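Local coordinates for GCN5-related N-acetyltransferase (Streptococcus suis, PDB 3G3S), which probably transfers an acetyl group from acetyl-coenzyme A to an amine of a substrate not yet known, as a GCN5-related N-acetyltransferase, at residues A[16-28]-A[176-188]. Numbering follows the deposited sequence.
With NA (sodium ion), chain C; EDO (1,2-ethanediol), chain F.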
# COMPACT_ATOMS: atom_id res chain seq x y z
N TRP A 16 4.83 4.76 -14.69
CA TRP A 16 4.24 6.07 -14.99
C TRP A 16 4.26 6.77 -13.67
O TRP A 16 3.42 6.55 -12.84
CB TRP A 16 2.80 5.88 -15.53
CG TRP A 16 2.21 7.07 -16.15
CD1 TRP A 16 2.64 8.37 -16.10
CD2 TRP A 16 0.95 7.09 -16.87
NE1 TRP A 16 1.76 9.19 -16.77
CE2 TRP A 16 0.70 8.44 -17.23
CE3 TRP A 16 0.02 6.12 -17.21
CZ2 TRP A 16 -0.41 8.82 -17.95
CZ3 TRP A 16 -1.06 6.50 -17.90
CH2 TRP A 16 -1.29 7.82 -18.27
N PRO A 17 5.29 7.62 -13.44
CA PRO A 17 5.46 8.21 -12.13
C PRO A 17 4.57 9.44 -11.80
O PRO A 17 5.07 10.50 -11.42
CB PRO A 17 6.97 8.59 -12.16
CG PRO A 17 7.20 9.05 -13.53
CD PRO A 17 6.30 8.10 -14.40
N GLU A 18 3.25 9.29 -11.94
CA GLU A 18 2.31 10.30 -11.51
C GLU A 18 1.66 9.81 -10.22
O GLU A 18 1.00 8.77 -10.21
CB GLU A 18 1.27 10.57 -12.59
CG GLU A 18 1.82 11.35 -13.76
CD GLU A 18 2.05 12.82 -13.47
OE1 GLU A 18 1.80 13.28 -12.34
OE2 GLU A 18 2.40 13.53 -14.44
N THR A 19 1.81 10.57 -9.14
CA THR A 19 1.40 10.04 -7.83
C THR A 19 -0.09 9.81 -7.68
O THR A 19 -0.49 9.01 -6.87
CB THR A 19 1.96 10.87 -6.64
OG1 THR A 19 1.16 12.03 -6.40
CG2 THR A 19 3.47 11.25 -6.87
N ILE A 20 -0.92 10.50 -8.46
CA ILE A 20 -2.37 10.30 -8.38
C ILE A 20 -2.68 8.92 -8.96
O ILE A 20 -3.67 8.27 -8.54
CB ILE A 20 -3.12 11.42 -9.11
CG1 ILE A 20 -2.99 12.74 -8.34
CG2 ILE A 20 -4.64 11.05 -9.34
CD1 ILE A 20 -3.25 13.98 -9.16
N ILE A 21 -1.91 8.48 -9.95
CA ILE A 21 -2.10 7.10 -10.41
C ILE A 21 -1.73 6.18 -9.24
O ILE A 21 -2.41 5.22 -8.92
CB ILE A 21 -1.26 6.72 -11.67
CG1 ILE A 21 -1.51 7.66 -12.85
CG2 ILE A 21 -1.55 5.22 -12.07
CD1 ILE A 21 -0.53 7.45 -14.01
N TRP A 22 -0.62 6.47 -8.56
CA TRP A 22 -0.27 5.67 -7.38
C TRP A 22 -1.39 5.68 -6.33
O TRP A 22 -1.73 4.63 -5.76
CB TRP A 22 1.05 6.17 -6.74
CG TRP A 22 2.20 6.27 -7.66
CD1 TRP A 22 2.33 5.70 -8.89
CD2 TRP A 22 3.46 6.90 -7.39
NE1 TRP A 22 3.56 5.99 -9.43
CE2 TRP A 22 4.28 6.70 -8.51
CE3 TRP A 22 3.95 7.63 -6.33
CZ2 TRP A 22 5.57 7.21 -8.60
CZ3 TRP A 22 5.23 8.14 -6.41
CH2 TRP A 22 6.03 7.92 -7.53
N THR A 23 -1.97 6.85 -6.07
CA THR A 23 -3.08 6.94 -5.14
C THR A 23 -4.19 5.95 -5.54
O THR A 23 -4.62 5.10 -4.74
CB THR A 23 -3.61 8.36 -5.12
OG1 THR A 23 -2.60 9.20 -4.50
CG2 THR A 23 -4.98 8.52 -4.32
N CYS A 24 -4.59 6.08 -6.79
CA CYS A 24 -5.68 5.24 -7.32
C CYS A 24 -5.39 3.73 -7.27
O CYS A 24 -6.25 2.96 -6.86
CB CYS A 24 -6.05 5.68 -8.71
SG CYS A 24 -6.73 7.28 -8.84
N LEU A 25 -4.18 3.32 -7.64
CA LEU A 25 -3.77 1.90 -7.55
C LEU A 25 -3.51 1.36 -6.13
O LEU A 25 -3.64 0.17 -5.94
CB LEU A 25 -2.55 1.68 -8.42
CG LEU A 25 -2.65 1.84 -9.93
CD1 LEU A 25 -1.30 1.74 -10.57
CD2 LEU A 25 -3.66 0.79 -10.59
N GLU A 26 -3.17 2.23 -5.15
CA GLU A 26 -2.91 1.78 -3.75
C GLU A 26 -4.18 1.38 -3.02
O GLU A 26 -4.13 0.55 -2.13
CB GLU A 26 -2.13 2.81 -2.92
CG GLU A 26 -0.69 2.96 -3.41
CD GLU A 26 0.11 3.95 -2.61
OE1 GLU A 26 -0.47 4.71 -1.80
OE2 GLU A 26 1.33 3.94 -2.83
N GLY A 27 -5.31 1.98 -3.36
CA GLY A 27 -6.59 1.52 -2.87
C GLY A 27 -7.44 2.30 -1.90
O GLY A 27 -8.60 1.94 -1.68
N THR A 28 -6.89 3.35 -1.32
CA THR A 28 -7.58 4.12 -0.29
C THR A 28 -8.47 5.24 -0.82
O THR A 28 -9.57 5.43 -0.33
CB THR A 28 -6.56 4.72 0.68
OG1 THR A 28 -5.79 3.64 1.23
CG2 THR A 28 -7.25 5.49 1.80
N SER A 176 -1.38 22.90 -0.60
CA SER A 176 -1.98 21.77 0.12
C SER A 176 -1.95 20.49 -0.70
O SER A 176 -1.55 20.48 -1.85
CB SER A 176 -3.43 22.11 0.52
OG SER A 176 -4.05 21.08 1.26
N SER A 177 -2.34 19.41 -0.05
CA SER A 177 -2.35 18.13 -0.68
C SER A 177 -3.60 17.96 -1.54
O SER A 177 -4.69 17.87 -1.00
CB SER A 177 -2.31 17.04 0.37
OG SER A 177 -3.30 17.26 1.34
N TYR A 178 -3.43 17.94 -2.86
CA TYR A 178 -4.53 17.63 -3.78
C TYR A 178 -4.92 16.14 -3.64
O TYR A 178 -6.11 15.72 -3.81
CB TYR A 178 -4.06 17.88 -5.20
CG TYR A 178 -5.13 17.71 -6.28
CD1 TYR A 178 -5.98 18.78 -6.63
CD2 TYR A 178 -5.26 16.53 -6.98
CE1 TYR A 178 -6.94 18.63 -7.64
CE2 TYR A 178 -6.24 16.37 -7.99
CZ TYR A 178 -7.07 17.43 -8.31
OH TYR A 178 -8.02 17.27 -9.30
N ALA A 179 -3.89 15.35 -3.35
CA ALA A 179 -3.96 13.94 -3.11
C ALA A 179 -2.77 13.52 -2.23
O ALA A 179 -1.78 14.26 -2.05
CB ALA A 179 -3.95 13.16 -4.43
N SER A 180 -2.92 12.32 -1.71
CA SER A 180 -1.97 11.63 -0.82
C SER A 180 -1.77 10.21 -1.30
O SER A 180 -2.73 9.56 -1.76
CB SER A 180 -2.56 11.53 0.59
OG SER A 180 -2.95 12.76 1.08
N TYR A 181 -0.56 9.71 -1.15
CA TYR A 181 -0.28 8.30 -1.40
C TYR A 181 0.55 7.82 -0.20
O TYR A 181 0.85 8.60 0.68
CB TYR A 181 0.38 8.05 -2.75
CG TYR A 181 1.75 8.65 -2.91
CD1 TYR A 181 1.91 10.00 -3.16
CD2 TYR A 181 2.89 7.85 -2.83
CE1 TYR A 181 3.18 10.56 -3.29
CE2 TYR A 181 4.16 8.40 -2.97
CZ TYR A 181 4.29 9.76 -3.22
OH TYR A 181 5.55 10.32 -3.37
N SER A 182 0.89 6.54 -0.19
CA SER A 182 1.58 5.90 0.93
C SER A 182 2.79 6.65 1.45
O SER A 182 3.00 6.72 2.65
CB SER A 182 2.00 4.48 0.51
OG SER A 182 2.74 4.50 -0.71
N ALA A 183 3.54 7.25 0.55
CA ALA A 183 4.78 7.91 0.91
C ALA A 183 4.81 9.43 0.63
O ALA A 183 5.88 10.05 0.69
CB ALA A 183 5.92 7.22 0.18
N GLY A 184 3.68 10.04 0.33
CA GLY A 184 3.75 11.46 0.01
C GLY A 184 2.44 12.06 -0.36
O GLY A 184 1.40 11.47 -0.09
N ILE A 185 2.51 13.26 -0.95
CA ILE A 185 1.34 14.00 -1.42
C ILE A 185 1.62 14.63 -2.81
O ILE A 185 2.77 14.72 -3.25
CB ILE A 185 0.88 15.13 -0.46
CG1 ILE A 185 1.99 16.20 -0.31
CG2 ILE A 185 0.45 14.55 0.89
CD1 ILE A 185 1.56 17.51 0.35
N GLU A 186 0.54 15.03 -3.47
CA GLU A 186 0.60 15.72 -4.75
C GLU A 186 0.17 17.14 -4.44
O GLU A 186 -0.94 17.36 -3.93
CB GLU A 186 -0.35 15.07 -5.75
CG GLU A 186 -0.19 15.61 -7.14
CD GLU A 186 1.08 15.13 -7.81
OE1 GLU A 186 1.11 13.99 -8.34
OE2 GLU A 186 2.03 15.91 -7.82
N ILE A 187 1.05 18.10 -4.71
CA ILE A 187 0.81 19.46 -4.31
C ILE A 187 -0.11 20.25 -5.23
O ILE A 187 -0.11 20.10 -6.44
CB ILE A 187 2.17 20.25 -4.16
CG1 ILE A 187 2.96 19.65 -3.04
CG2 ILE A 187 1.90 21.77 -3.95
CD1 ILE A 187 4.29 20.41 -2.75
N GLU A 188 -0.93 21.06 -4.57
CA GLU A 188 -1.83 22.01 -5.19
C GLU A 188 -1.44 23.33 -4.56
O GLU A 188 -1.42 23.41 -3.34
CB GLU A 188 -3.25 21.70 -4.78
CG GLU A 188 -4.29 22.76 -5.12
CD GLU A 188 -4.64 22.86 -6.60
OE1 GLU A 188 -4.25 22.00 -7.41
OE2 GLU A 188 -5.33 23.82 -6.95
NA NA C . -2.83 -1.46 -1.63
C1 EDO F . -3.02 18.71 -8.72
O1 EDO F . -2.82 20.11 -8.95
C2 EDO F . -2.14 17.86 -9.62
O2 EDO F . -1.00 18.62 -10.06
O HOH W 1 -0.15 12.94 -10.20
O HOH W 2 3.22 13.42 -9.73
O HOH W 3 -3.19 -1.91 -4.18
O HOH W 4 -5.08 -2.32 -1.48
O HOH W 5 -0.38 -0.62 -2.27
O HOH W 6 -2.51 -0.78 0.60
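Tyr181 sets CG between its own backbone N and carbonyl carbon (chi1 65°), while Trp22, with CG beside its backbone N, points the same way from helix 19-26; the two rings meet as a T-shaped pair. This is where the helix docks against a beta-hairpin of the GNAT fold, strands 170-181 and 184-191 joined by a type I turn from Tyr181 to Gly184. The CE3 edge of Trp22 reaches the face of Tyr181, CE3 to CE2 3.5 Å, with the planes 74° apart; the turn backs the opposite face, Gly184 N lying over the ring centre.

At the turn, Glu26 stretches out beyond CG and offers both carboxylate oxygens to Ser182. OE1 accepts from Ser182 N on its syn lone pair (2.8 Å), and Ser182 OG donates to OE2 at 2.6 Å, which fixes the rotation of the carboxylate. The backbone O of Glu26 binds a sodium ion, as does Glu26 O of the second subunit, putting this helix end at the dimer interface.

One turn back, Thr23 OG1 donates to Ser180 O at 2.8 Å, from well above the carbonyl plane. Ile20 packs CG1 on Ala179 CB and sends CD1 to the Tyr178 ring, whose OH is hydrogen-bonded to Ser51 OG.

At the start of the helix, Glu186 turns its carboxylate toward Thr19. Its OE2 is held by Ser220 on the neighbouring strand 218-223. Two waters lie between Glu186 OE1 and Glu18 OE1, within bonding distance of both; the two oxygens are 4.1 Å apart. Thr19 OG1 also donates to Glu186 OE1, 2.8 Å away, arriving 63° out of the carboxylate plane.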